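Local coordinates for ADP-dependent (S)-NAD(P)H-hydrate dehydratase (Streptococcus mutans, PDB 3BGK), which probably catalyses the ADP-dependent dehydration of (S)-NAD(P)HX, a repair reaction that returns damaged, hydrated NADH and NADPH to use, at residues Ala78-Asn83 with Ala300-Val305; Ala254-Gly259 with Val276-Tyr281; Gly65-Tyr70 with Asp139-Thr144; Gly72-Ala77 with Val91-Asp96. One frame throughout, in Å; residues are numbered along the deposited sequence.

All four contacts are buried. Contacts 1 and 2 lie among packed helices and touch where Ile302 CD1 lies on Met256 CG and Val305 on Leu278. The centre of contact 2 is about 8 Å from the centre of the chain, that of contact 3 about 17 Å. Contacts 1 and 4 share helix 71-83. Contact 4 lays that helix against strand 88-93, and contact 3 joins the loop before it to helix 139-151. Contact 2 is mainly apolar, apart from the His279 ring, and alone touches no other subunit. Contact 1 sets methyl groups against a backbone carbonyl and an asparagine. Contact 4 joins an isoleucine to a valine and a threonine. Contact 3, the smallest, centres on an amide.

Contact 1: Ala78-Asn83 with Ala300-Val305; sequences ALACVN and AEITRV
Ile302 points across at Asn83 and Ala80, joining two helices of the alpha/beta/alpha sandwich that is the ribokinase-like fold of this family. Helices 71-83 and 295-310 run side by side here. Their local axes come within 8.7 Å and cross at -17°, nearly parallel. No hydrogen bond links the two segments.

The two branches of Ile302 divide the work. CG1 stands beside the backbone N (chi1 -66°), and the chain then runs on extended. This carries Ile302 CD1 along helix 71-83 to the backbone of the preceding turn, 3.9 Å from Ala80 O. Ile302 CD1 is also 4.4 Å from Ala80 CB. CG2 takes the other direction and meets the backbone of Asn83. Asn83 sets its CB alongside Ile302, with 4.2 Å between Asn83 CB and Ile302 CB. Its amide turns back over its own helix, where ND2 makes a weak hydrogen bond to Leu79 O. The apolar root of Asn83 thus faces the isoleucine, while ND2 turns back to its own helix.

Met256 of helix 249-263 packs on both Ile302 and Ala80. Leu294 and Val292 of a second subunit cover Asn83 and Thr303. The Asn83 carbonyl lies against two methyl groups: Asn83 O is 3.4 Å from Ile302 CG2, and Thr303 CG2 also lies close to it.

Contact 2: Ala254-Gly259 with Val276-Tyr281; sequences AGMIAG and VFLHSY
His279 NE2 gives a hydrogen bond to the carbonyl oxygen of Met249, at the start of helix 249-263, and an edge of the same ring meets Met256. The bond to Met249 gives the buried imidazole a polar partner. Met256 is modelled as selenomethionine. Its selenium lies 5.0 Å from the centroid of the His279 ring and 86° off the ring normal, so it is at the edge and near the ring plane. The atom sits close to the root of the side chain as well, with 3.7 Å between Met256 SE and His279 CB.

Met256 comes in roughly perpendicular to the His279 side chain. It is extended as far as its selenium and then bends (chi3 65°). The bend lays the terminal methyl against the backbone of the other helix, 3.5 Å from Met256 CE to His279 N. The same methyl reaches Leu278, with Met256 CE 3.9 Å from Leu278 CB.

These are neighbouring helices of the ribokinase-like sandwich, 249-263 and 268-287, following one another in the chain. Their local axes approach to 9.5 Å at 135°, an oblique antiparallel packing. Gly250, near the start of the first, is a predicted AMP-binding residue.

A second, purely apolar touch is made by the next residue, Ile257. It runs alongside Val276 in the same sense, with Ile257 CD1 4.0 Å from Val276 CG2. Val276 is also close to Thr226, another predicted AMP-binding residue. From helix 295-310, Val305 and Met306 pack on Leu278.

Contact 3: Gly65-Tyr70 with Asp139-Thr144; sequences GGNYPY and DLAQTT
Asn67 sets the oxygen of its amide against one methyl of Leu140, with Asn67 OD1 3.8 Å from Leu140 CD2. The two side chains meet at a slant. This is a van der Waals touch, and no hydrogen bond joins the segments. Both side chains extend from their backbones: in Asn67, CG lies opposite the backbone N (chi1 -169°), and the CG of Leu140 is likewise anti to its N (chi1 177°). Each thus reaches out across the interface. At the other end of the amide, Asn67 ND2 lies 4.3 Å from Ala141 CB.

The nitrogen has its polar partner elsewhere. Asn67 ND2 gives a hydrogen bond to Leu135 O, in the loop before helix 139-151. That bond is consistent with the modelled turn of the amide, with OD1 towards the leucine methyl.

Asn67 to Tyr70 form a beta turn of type VIa, with a cis peptide between Tyr68 and Pro69. Tyr70 N is bonded to Asn67 O at 2.7 Å. On the helix side, Leu140 O receives two donors. Thr144 OG1 gives it a hydrogen bond, 2.6 Å from Thr144 OG1 to Leu140 O, and Thr144 N reaches it from the opposite face of the carbonyl plane.

Gly134, a predicted (6S)-NADPHX-binding residue, is about 6 Å from the Asn67 side chain. Tyr68 OH is hydrogen-bonded to Glu115 OE1 and the backbone N of Asp112, both of a third subunit. In the ribokinase-like alpha/beta/alpha sandwich, segment 65-70 leads from strand 60-64 into helix 71-83, and the contact sets that loop beside the first turns of helix 139-151.

Contact 4: Gly72-Ala77 with Val91-Asp96; sequences GAIIMA and VATHKD
Ile74 carries CG1 away from its backbone N (chi1 -151°), while CG2 takes the position between that nitrogen and the carbonyl carbon. The two branches thus fan out over strand 88-93. CG1 goes to Val91 and CG2 to Thr93, two residues on the same face of the strand.

Val91 meets the isoleucine with CG1, 3.6 Å between Ile74 CG1 and Val91 CG1. The side chains of Ile74 and Val91 pass antiparallel. Val91 CG1 is also near the second branch, 4.1 Å from Ile74 CG2. The approach to Thr93 is at an angle, with Ile74 CG2 3.6 Å from Thr93 OG1. In Thr93 the hydroxyl lies opposite the backbone N (chi1 -176°); this turns the oxygen, rather than the methyl, to Ile74 CG2.

That oxygen is well supplied with polar partners. Thr93 OG1 is hydrogen-bonded to Asn97 ND2 and to Gly65 O, and weakly to Gly66 O. The hydroxyl thus ties the strand end to the loop that precedes helix 71-83, while its flank is covered by a methyl group.

Ala73, next to Ile74, is a predicted (6S)-NADPHX-binding residue, and Gly134 and Asp251, predicted for the same ligand, lie about 6 and 7 Å from the Ile74 side chain. The contact belongs to the right-handed beta-alpha-beta crossover of strand 60-64, helix 71-83 and strand 88-93. The helix lies over the two parallel strands, and Ile74 packs on Leu63 of the first as well as on Val91 and Thr93 of the second.

Contact 1: Ala78-Asn83 with Ala300-Val305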
loop_
_atom_site.group_PDB
_atom_site.type_symbol
_atom_site.label_atom_id
_atom_site.label_comp_id
_atom_site.label_asym_id
_atom_site.label_seq_id
_atom_site.Cartn_x
_atom_site.Cartn_y
_atom_site.Cartn_z
ATOM N N ALA A 78 6.950 13.976 2.101
ATOM C CA ALA A 78 7.705 12.981 2.862
ATOM C C ALA A 78 8.413 11.987 1.941
ATOM O O ALA A 78 9.618 11.771 2.070
ATOM C CB ALA A 78 6.806 12.257 3.841
ATOM N N LEU A 79 7.657 11.398 1.013
ATOM C CA LEU A 79 8.201 10.476 0.018
ATOM C C LEU A 79 9.386 11.074 -0.729
ATOM O O LEU A 79 10.409 10.413 -0.895
ATOM C CB LEU A 79 7.120 10.037 -0.977
ATOM C CG LEU A 79 6.198 8.877 -0.583
ATOM C CD1 LEU A 79 5.081 8.712 -1.611
ATOM C CD2 LEU A 79 6.969 7.568 -0.423
ATOM N N ALA A 80 9.253 12.324 -1.165
ATOM C CA ALA A 80 10.332 12.991 -1.877
ATOM C C ALA A 80 11.547 13.218 -0.981
ATOM O O ALA A 80 12.688 13.023 -1.408
ATOM C CB ALA A 80 9.854 14.302 -2.465
ATOM N N CYS A 81 11.292 13.610 0.263
ATOM C CA CYS A 81 12.359 13.954 1.195
ATOM C C CYS A 81 13.220 12.753 1.554
ATOM O O CYS A 81 14.446 12.863 1.600
ATOM C CB CYS A 81 11.790 14.589 2.464
ATOM S SG CYS A 81 13.062 15.298 3.526
ATOM N N VAL A 82 12.575 11.611 1.804
ATOM C CA VAL A 82 13.285 10.376 2.153
ATOM C C VAL A 82 14.071 9.889 0.947
ATOM O O VAL A 82 15.253 9.543 1.054
ATOM C CB VAL A 82 12.328 9.263 2.663
ATOM C CG1 VAL A 82 13.097 7.985 2.971
ATOM C CG2 VAL A 82 11.604 9.717 3.910
ATOM N N ASN A 83 13.417 9.890 -0.209
ATOM C CA ASN A 83 14.036 9.379 -1.416
ATOM C C ASN A 83 15.206 10.233 -1.890
ATOM O O ASN A 83 16.113 9.724 -2.542
ATOM C CB ASN A 83 12.986 9.166 -2.509
ATOM C CG ASN A 83 12.096 7.961 -2.231
ATOM O OD1 ASN A 83 12.589 6.848 -2.042
ATOM N ND2 ASN A 83 10.786 8.175 -2.207
ATOM N N ALA A 300 9.925 7.914 -6.743
ATOM C CA ALA A 300 10.438 6.556 -6.882
ATOM C C ALA A 300 11.767 6.501 -7.646
ATOM O O ALA A 300 12.584 5.593 -7.419
ATOM C CB ALA A 300 9.393 5.670 -7.561
ATOM N N GLU A 301 11.977 7.481 -8.529
ATOM C CA GLU A 301 13.151 7.533 -9.410
ATOM C C GLU A 301 14.336 8.304 -8.847
ATOM O O GLU A 301 15.454 8.162 -9.343
ATOM C CB GLU A 301 12.770 8.129 -10.769
ATOM C CG GLU A 301 11.727 7.317 -11.546
ATOM C CD GLU A 301 12.186 5.901 -11.841
ATOM O OE1 GLU A 301 13.359 5.709 -12.242
ATOM O OE2 GLU A 301 11.372 4.972 -11.664
ATOM N N ILE A 302 14.091 9.097 -7.801
ATOM C CA ILE A 302 15.078 10.036 -7.251
ATOM C C ILE A 302 16.484 9.465 -7.002
ATOM O O ILE A 302 17.440 9.975 -7.587
ATOM C CB ILE A 302 14.541 10.800 -5.994
ATOM C CG1 ILE A 302 13.386 11.729 -6.380
ATOM C CG2 ILE A 302 15.655 11.620 -5.338
ATOM C CD1 ILE A 302 12.645 12.339 -5.211
ATOM N N THR A 303 16.630 8.436 -6.163
ATOM C CA THR A 303 17.989 7.939 -5.866
ATOM C C THR A 303 18.742 7.349 -7.042
ATOM O O THR A 303 19.953 7.507 -7.126
ATOM C CB THR A 303 18.098 6.928 -4.700
ATOM O OG1 THR A 303 16.954 6.069 -4.657
ATOM C CG2 THR A 303 18.270 7.657 -3.414
ATOM N N ARG A 304 18.039 6.657 -7.934
ATOM C CA ARG A 304 18.689 6.118 -9.128
ATOM C C ARG A 304 19.332 7.249 -9.932
ATOM O O ARG A 304 20.442 7.101 -10.444
ATOM C CB ARG A 304 17.709 5.320 -9.994
ATOM C CG ARG A 304 18.358 4.696 -11.221
ATOM C CD ARG A 304 17.346 4.008 -12.141
ATOM N NE ARG A 304 16.237 4.879 -12.547
ATOM C CZ ARG A 304 16.328 5.857 -13.450
ATOM N NH1 ARG A 304 17.488 6.127 -14.047
ATOM N NH2 ARG A 304 15.253 6.579 -13.748
ATOM N N VAL A 305 18.642 8.383 -10.010
ATOM C CA VAL A 305 19.114 9.523 -10.794
ATOM C C VAL A 305 20.166 10.332 -10.030
ATOM O O VAL A 305 21.146 10.779 -10.623
ATOM C CB VAL A 305 17.949 10.419 -11.269
ATOM C CG1 VAL A 305 18.468 11.600 -12.073
ATOM C CG2 VAL A 305 16.956 9.607 -12.103
#

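Contact 2: Ala254-Gly259 with Val276-Tyr281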
loop_
_atom_site.group_PDB
_atom_site.type_symbol
_atom_site.label_atom_id
_atom_site.label_comp_id
_atom_site.label_asym_id
_atom_site.label_seq_id
_atom_site.Cartn_x
_atom_site.Cartn_y
_atom_site.Cartn_z
ATOM N N ALA A 254 8.803 20.512 -2.805
ATOM C CA ALA A 254 9.074 20.929 -1.433
ATOM C C ALA A 254 9.854 19.862 -0.657
ATOM O O ALA A 254 10.797 20.179 0.068
ATOM C CB ALA A 254 7.770 21.248 -0.724
ATOM N N GLY A 255 9.453 18.602 -0.827
ATOM C CA GLY A 255 10.130 17.474 -0.197
ATOM C C GLY A 255 11.554 17.306 -0.691
ATOM O O GLY A 255 12.466 17.081 0.100
HETATM N N MSE A 256 11.752 17.431 -1.997
HETATM C CA MSE A 256 13.088 17.326 -2.576
HETATM C C MSE A 256 14.040 18.419 -2.105
HETATM O O MSE A 256 15.158 18.113 -1.681
HETATM C CB MSE A 256 13.024 17.294 -4.095
HETATM C CG MSE A 256 12.487 15.990 -4.624
HETATM SE SE MSE A 256 12.507 15.928 -6.553
HETATM C CE MSE A 256 14.441 15.981 -6.836
ATOM N N ILE A 257 13.598 19.677 -2.163
ATOM C CA ILE A 257 14.385 20.793 -1.632
ATOM C C ILE A 257 14.797 20.559 -0.172
ATOM O O ILE A 257 15.945 20.825 0.201
ATOM C CB ILE A 257 13.651 22.158 -1.764
ATOM C CG1 ILE A 257 13.417 22.501 -3.236
ATOM C CG2 ILE A 257 14.456 23.279 -1.072
ATOM C CD1 ILE A 257 12.320 23.527 -3.456
ATOM N N ALA A 258 13.863 20.055 0.636
ATOM C CA ALA A 258 14.138 19.747 2.037
ATOM C C ALA A 258 15.218 18.678 2.193
ATOM O O ALA A 258 16.065 18.779 3.082
ATOM C CB ALA A 258 12.862 19.333 2.761
ATOM N N GLY A 259 15.185 17.664 1.331
ATOM C CA GLY A 259 16.138 16.565 1.393
ATOM C C GLY A 259 17.526 17.002 0.955
ATOM O O GLY A 259 18.542 16.560 1.525
ATOM N N VAL A 276 15.554 21.803 -7.412
ATOM C CA VAL A 276 14.565 22.267 -8.380
ATOM C C VAL A 276 14.842 21.721 -9.780
ATOM O O VAL A 276 13.907 21.310 -10.476
ATOM C CB VAL A 276 14.457 23.809 -8.400
ATOM C CG1 VAL A 276 13.488 24.290 -9.494
ATOM C CG2 VAL A 276 14.004 24.319 -7.044
ATOM N N PHE A 277 16.111 21.694 -10.185
ATOM C CA PHE A 277 16.459 21.161 -11.505
ATOM C C PHE A 277 16.119 19.678 -11.617
ATOM O O PHE A 277 15.498 19.254 -12.591
ATOM C CB PHE A 277 17.939 21.378 -11.854
ATOM C CG PHE A 277 18.387 20.618 -13.090
ATOM C CD1 PHE A 277 18.159 21.132 -14.365
ATOM C CD2 PHE A 277 19.011 19.375 -12.976
ATOM C CE1 PHE A 277 18.554 20.426 -15.502
ATOM C CE2 PHE A 277 19.406 18.666 -14.109
ATOM C CZ PHE A 277 19.176 19.194 -15.372
ATOM N N LEU A 278 16.536 18.898 -10.623
ATOM C CA LEU A 278 16.392 17.450 -10.675
ATOM C C LEU A 278 14.933 16.992 -10.714
ATOM O O LEU A 278 14.582 16.066 -11.435
ATOM C CB LEU A 278 17.148 16.796 -9.514
ATOM C CG LEU A 278 17.496 15.323 -9.723
ATOM C CD1 LEU A 278 18.385 15.146 -10.936
ATOM C CD2 LEU A 278 18.167 14.795 -8.487
ATOM N N HIS A 279 14.101 17.654 -9.925
ATOM C CA HIS A 279 12.655 17.469 -9.930
ATOM C C HIS A 279 12.108 17.458 -11.369
ATOM O O HIS A 279 11.506 16.464 -11.801
ATOM C CB HIS A 279 12.044 18.582 -9.069
ATOM C CG HIS A 279 10.551 18.662 -9.109
ATOM N ND1 HIS A 279 9.874 19.469 -9.999
ATOM C CD2 HIS A 279 9.606 18.080 -8.335
ATOM C CE1 HIS A 279 8.574 19.363 -9.785
ATOM N NE2 HIS A 279 8.387 18.533 -8.774
ATOM N N SER A 280 12.352 18.538 -12.116
ATOM C CA SER A 280 11.892 18.648 -13.515
ATOM C C SER A 280 12.656 17.753 -14.489
ATOM O O SER A 280 12.079 17.249 -15.464
ATOM C CB SER A 280 11.931 20.100 -14.001
ATOM O OG SER A 280 10.801 20.818 -13.534
ATOM N N TYR A 281 13.949 17.569 -14.232
ATOM C CA TYR A 281 14.786 16.697 -15.053
ATOM C C TYR A 281 14.272 15.263 -15.038
ATOM O O TYR A 281 14.235 14.609 -16.080
ATOM C CB TYR A 281 16.238 16.756 -14.575
ATOM C CG TYR A 281 17.173 15.765 -15.225
ATOM C CD1 TYR A 281 17.805 16.060 -16.426
ATOM C CD2 TYR A 281 17.447 14.541 -14.622
ATOM C CE1 TYR A 281 18.675 15.152 -17.025
ATOM C CE2 TYR A 281 18.307 13.634 -15.206
ATOM C CZ TYR A 281 18.921 13.945 -16.407
ATOM O OH TYR A 281 19.788 13.040 -16.987
#

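Contact 3: Gly65-Tyr70 with Asp139-Thr144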
loop_
_atom_site.group_PDB
_atom_site.type_symbol
_atom_site.label_atom_id
_atom_site.label_comp_id
_atom_site.label_asym_id
_atom_site.label_seq_id
_atom_site.Cartn_x
_atom_site.Cartn_y
_atom_site.Cartn_z
ATOM N N GLY A 65 2.540 19.377 8.243
ATOM C CA GLY A 65 1.473 19.581 7.276
ATOM C C GLY A 65 0.563 18.371 7.209
ATOM O O GLY A 65 0.499 17.585 8.147
ATOM N N GLY A 66 -0.149 18.218 6.095
ATOM C CA GLY A 66 -1.055 17.088 5.932
ATOM C C GLY A 66 -2.204 17.185 6.904
ATOM O O GLY A 66 -2.759 16.171 7.340
ATOM N N ASN A 67 -2.539 18.423 7.260
ATOM C CA ASN A 67 -3.712 18.714 8.053
ATOM C C ASN A 67 -4.930 18.353 7.221
ATOM O O ASN A 67 -4.944 18.580 6.004
ATOM C CB ASN A 67 -3.738 20.195 8.422
ATOM C CG ASN A 67 -4.785 20.532 9.474
ATOM O OD1 ASN A 67 -5.429 19.647 10.051
ATOM N ND2 ASN A 67 -4.954 21.825 9.733
ATOM N N TYR A 68 -5.925 17.762 7.879
ATOM C CA TYR A 68 -7.186 17.401 7.239
ATOM C C TYR A 68 -7.782 18.589 6.470
ATOM O O TYR A 68 -7.846 19.703 7.001
ATOM C CB TYR A 68 -8.192 16.887 8.284
ATOM C CG TYR A 68 -9.505 16.441 7.681
ATOM C CD1 TYR A 68 -10.585 17.317 7.590
ATOM C CD2 TYR A 68 -9.657 15.150 7.178
ATOM C CE1 TYR A 68 -11.791 16.912 7.018
ATOM C CE2 TYR A 68 -10.848 14.736 6.603
ATOM C CZ TYR A 68 -11.911 15.617 6.527
ATOM O OH TYR A 68 -13.094 15.202 5.966
ATOM N N PRO A 69 -8.227 18.356 5.222
ATOM C CA PRO A 69 -8.178 17.093 4.490
ATOM C C PRO A 69 -7.008 16.938 3.496
ATOM O O PRO A 69 -7.081 16.112 2.581
ATOM C CB PRO A 69 -9.517 17.106 3.742
ATOM C CG PRO A 69 -9.857 18.589 3.565
ATOM C CD PRO A 69 -8.919 19.392 4.437
ATOM N N TYR A 70 -5.927 17.689 3.691
ATOM C CA TYR A 70 -4.798 17.673 2.742
ATOM C C TYR A 70 -3.640 16.738 3.138
ATOM O O TYR A 70 -2.456 17.079 2.983
ATOM C CB TYR A 70 -4.316 19.105 2.473
ATOM C CG TYR A 70 -5.461 20.071 2.250
ATOM C CD1 TYR A 70 -5.823 20.990 3.234
ATOM C CD2 TYR A 70 -6.203 20.038 1.072
ATOM C CE1 TYR A 70 -6.889 21.869 3.040
ATOM C CE2 TYR A 70 -7.275 20.904 0.872
ATOM C CZ TYR A 70 -7.613 21.814 1.859
ATOM O OH TYR A 70 -8.665 22.676 1.655
ATOM N N ASP A 139 -7.772 26.901 12.626
ATOM C CA ASP A 139 -7.197 27.250 13.927
ATOM C C ASP A 139 -5.988 26.394 14.315
ATOM O O ASP A 139 -5.004 26.915 14.839
ATOM C CB ASP A 139 -8.269 27.237 15.022
ATOM C CG ASP A 139 -9.090 28.524 15.053
ATOM O OD1 ASP A 139 -8.539 29.594 14.697
ATOM O OD2 ASP A 139 -10.284 28.466 15.437
ATOM N N LEU A 140 -6.061 25.093 14.036
ATOM C CA LEU A 140 -4.943 24.182 14.308
ATOM C C LEU A 140 -3.668 24.564 13.541
ATOM O O LEU A 140 -2.564 24.439 14.069
ATOM C CB LEU A 140 -5.335 22.721 14.028
ATOM C CG LEU A 140 -4.259 21.635 14.189
ATOM C CD1 LEU A 140 -3.668 21.611 15.603
ATOM C CD2 LEU A 140 -4.795 20.261 13.796
ATOM N N ALA A 141 -3.836 25.032 12.305
ATOM C CA ALA A 141 -2.717 25.468 11.467
ATOM C C ALA A 141 -2.021 26.714 12.029
ATOM O O ALA A 141 -0.789 26.776 12.068
ATOM C CB ALA A 141 -3.191 25.709 10.044
ATOM N N GLN A 142 -2.812 27.696 12.463
ATOM C CA GLN A 142 -2.279 28.930 13.059
ATOM C C GLN A 142 -1.606 28.718 14.417
ATOM O O GLN A 142 -0.593 29.356 14.711
ATOM C CB GLN A 142 -3.362 30.010 13.172
ATOM C CG GLN A 142 -3.117 31.228 12.278
ATOM C CD GLN A 142 -1.867 32.024 12.676
ATOM O OE1 GLN A 142 -1.017 32.328 11.837
ATOM N NE2 GLN A 142 -1.759 32.364 13.958
ATOM N N THR A 143 -2.184 27.839 15.237
ATOM C CA THR A 143 -1.599 27.467 16.528
ATOM C C THR A 143 -0.229 26.835 16.281
ATOM O O THR A 143 0.766 27.217 16.906
ATOM C CB THR A 143 -2.530 26.501 17.318
ATOM O OG1 THR A 143 -3.722 27.196 17.705
ATOM C CG2 THR A 143 -1.848 25.962 18.576
ATOM N N THR A 144 -0.195 25.896 15.337
ATOM C CA THR A 144 1.021 25.205 14.933
ATOM C C THR A 144 2.050 26.130 14.306
ATOM O O THR A 144 3.233 26.051 14.648
ATOM C CB THR A 144 0.718 24.093 13.935
ATOM O OG1 THR A 144 -0.281 23.232 14.488
ATOM C CG2 THR A 144 1.976 23.295 13.631
#

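Contact 4: Gly72-Ala77 with Val91-Asp96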
loop_
_atom_site.group_PDB
_atom_site.type_symbol
_atom_site.label_atom_id
_atom_site.label_comp_id
_atom_site.label_asym_id
_atom_site.label_seq_id
_atom_site.Cartn_x
_atom_site.Cartn_y
_atom_site.Cartn_z
ATOM N N GLY A 72 -2.522 13.779 1.785
ATOM C CA GLY A 72 -1.670 13.313 0.682
ATOM C C GLY A 72 -0.468 14.202 0.387
ATOM O O GLY A 72 0.605 13.712 0.015
ATOM N N ALA A 73 -0.654 15.510 0.561
ATOM C CA ALA A 73 0.397 16.506 0.345
ATOM C C ALA A 73 1.639 16.262 1.203
ATOM O O ALA A 73 2.766 16.349 0.709
ATOM C CB ALA A 73 -0.149 17.912 0.584
ATOM N N ILE A 74 1.435 15.957 2.484
ATOM C CA ILE A 74 2.559 15.718 3.384
ATOM C C ILE A 74 3.179 14.342 3.125
ATOM O O ILE A 74 4.372 14.155 3.349
ATOM C CB ILE A 74 2.188 15.912 4.871
ATOM C CG1 ILE A 74 3.409 16.361 5.689
ATOM C CG2 ILE A 74 1.573 14.639 5.470
ATOM C CD1 ILE A 74 3.977 17.735 5.330
ATOM N N ILE A 75 2.366 13.400 2.642
ATOM C CA ILE A 75 2.841 12.082 2.243
ATOM C C ILE A 75 3.739 12.195 1.014
ATOM O O ILE A 75 4.723 11.462 0.890
ATOM C CB ILE A 75 1.677 11.096 1.943
ATOM C CG1 ILE A 75 0.847 10.834 3.205
ATOM C CG2 ILE A 75 2.213 9.784 1.381
ATOM C CD1 ILE A 75 -0.448 10.041 2.967
HETATM N N MSE A 76 3.410 13.117 0.114
HETATM C CA MSE A 76 4.179 13.273 -1.122
HETATM C C MSE A 76 5.462 14.052 -0.907
HETATM O O MSE A 76 6.480 13.767 -1.537
HETATM C CB MSE A 76 3.327 13.891 -2.223
HETATM C CG MSE A 76 2.360 12.897 -2.828
HETATM SE SE MSE A 76 1.217 13.662 -4.194
HETATM C CE MSE A 76 0.201 14.966 -3.146
ATOM N N ALA A 77 5.421 15.023 0.000
ATOM C CA ALA A 77 6.633 15.716 0.415
ATOM C C ALA A 77 7.541 14.766 1.205
ATOM O O ALA A 77 8.753 14.736 0.988
ATOM C CB ALA A 77 6.290 16.947 1.225
ATOM N N VAL A 91 7.537 13.502 10.530
ATOM C CA VAL A 91 6.346 14.179 10.036
ATOM C C VAL A 91 5.388 14.523 11.179
ATOM O O VAL A 91 4.999 13.649 11.963
ATOM C CB VAL A 91 5.602 13.318 8.987
ATOM C CG1 VAL A 91 4.518 14.137 8.295
ATOM C CG2 VAL A 91 6.573 12.741 7.956
ATOM N N ALA A 92 5.033 15.802 11.275
ATOM C CA ALA A 92 3.980 16.262 12.166
ATOM C C ALA A 92 2.722 16.458 11.326
ATOM O O ALA A 92 2.648 17.367 10.489
ATOM C CB ALA A 92 4.381 17.566 12.848
ATOM N N THR A 93 1.732 15.605 11.540
ATOM C CA THR A 93 0.597 15.556 10.640
ATOM C C THR A 93 -0.698 15.254 11.394
ATOM O O THR A 93 -0.693 15.098 12.622
ATOM C CB THR A 93 0.860 14.561 9.458
ATOM O OG1 THR A 93 -0.229 14.596 8.536
ATOM C CG2 THR A 93 1.062 13.128 9.948
ATOM N N HIS A 94 -1.811 15.200 10.670
ATOM C CA HIS A 94 -3.072 14.869 11.302
ATOM C C HIS A 94 -3.083 13.406 11.757
ATOM O O HIS A 94 -2.752 12.498 10.993
ATOM C CB HIS A 94 -4.256 15.179 10.377
ATOM C CG HIS A 94 -5.592 14.985 11.025
ATOM N ND1 HIS A 94 -6.145 15.910 11.887
ATOM C CD2 HIS A 94 -6.483 13.970 10.944
ATOM C CE1 HIS A 94 -7.320 15.474 12.308
ATOM N NE2 HIS A 94 -7.548 14.299 11.751
ATOM N N LYS A 95 -3.441 13.215 13.024
ATOM C CA LYS A 95 -3.716 11.913 13.634
ATOM C C LYS A 95 -4.246 10.857 12.643
ATOM O O LYS A 95 -3.682 9.765 12.541
ATOM C CB LYS A 95 -4.695 12.145 14.799
ATOM C CG LYS A 95 -5.390 10.930 15.400
ATOM C CD LYS A 95 -6.620 11.384 16.203
ATOM N N ASP A 96 -5.311 11.193 11.909
ATOM C CA ASP A 96 -5.974 10.254 10.974
ATOM C C ASP A 96 -5.253 10.064 9.624
ATOM O O ASP A 96 -5.771 9.408 8.725
ATOM C CB ASP A 96 -7.430 10.687 10.718
ATOM C CG ASP A 96 -8.238 10.873 12.008
ATOM O OD1 ASP A 96 -9.324 11.492 11.939
ATOM O OD2 ASP A 96 -7.799 10.408 13.086
#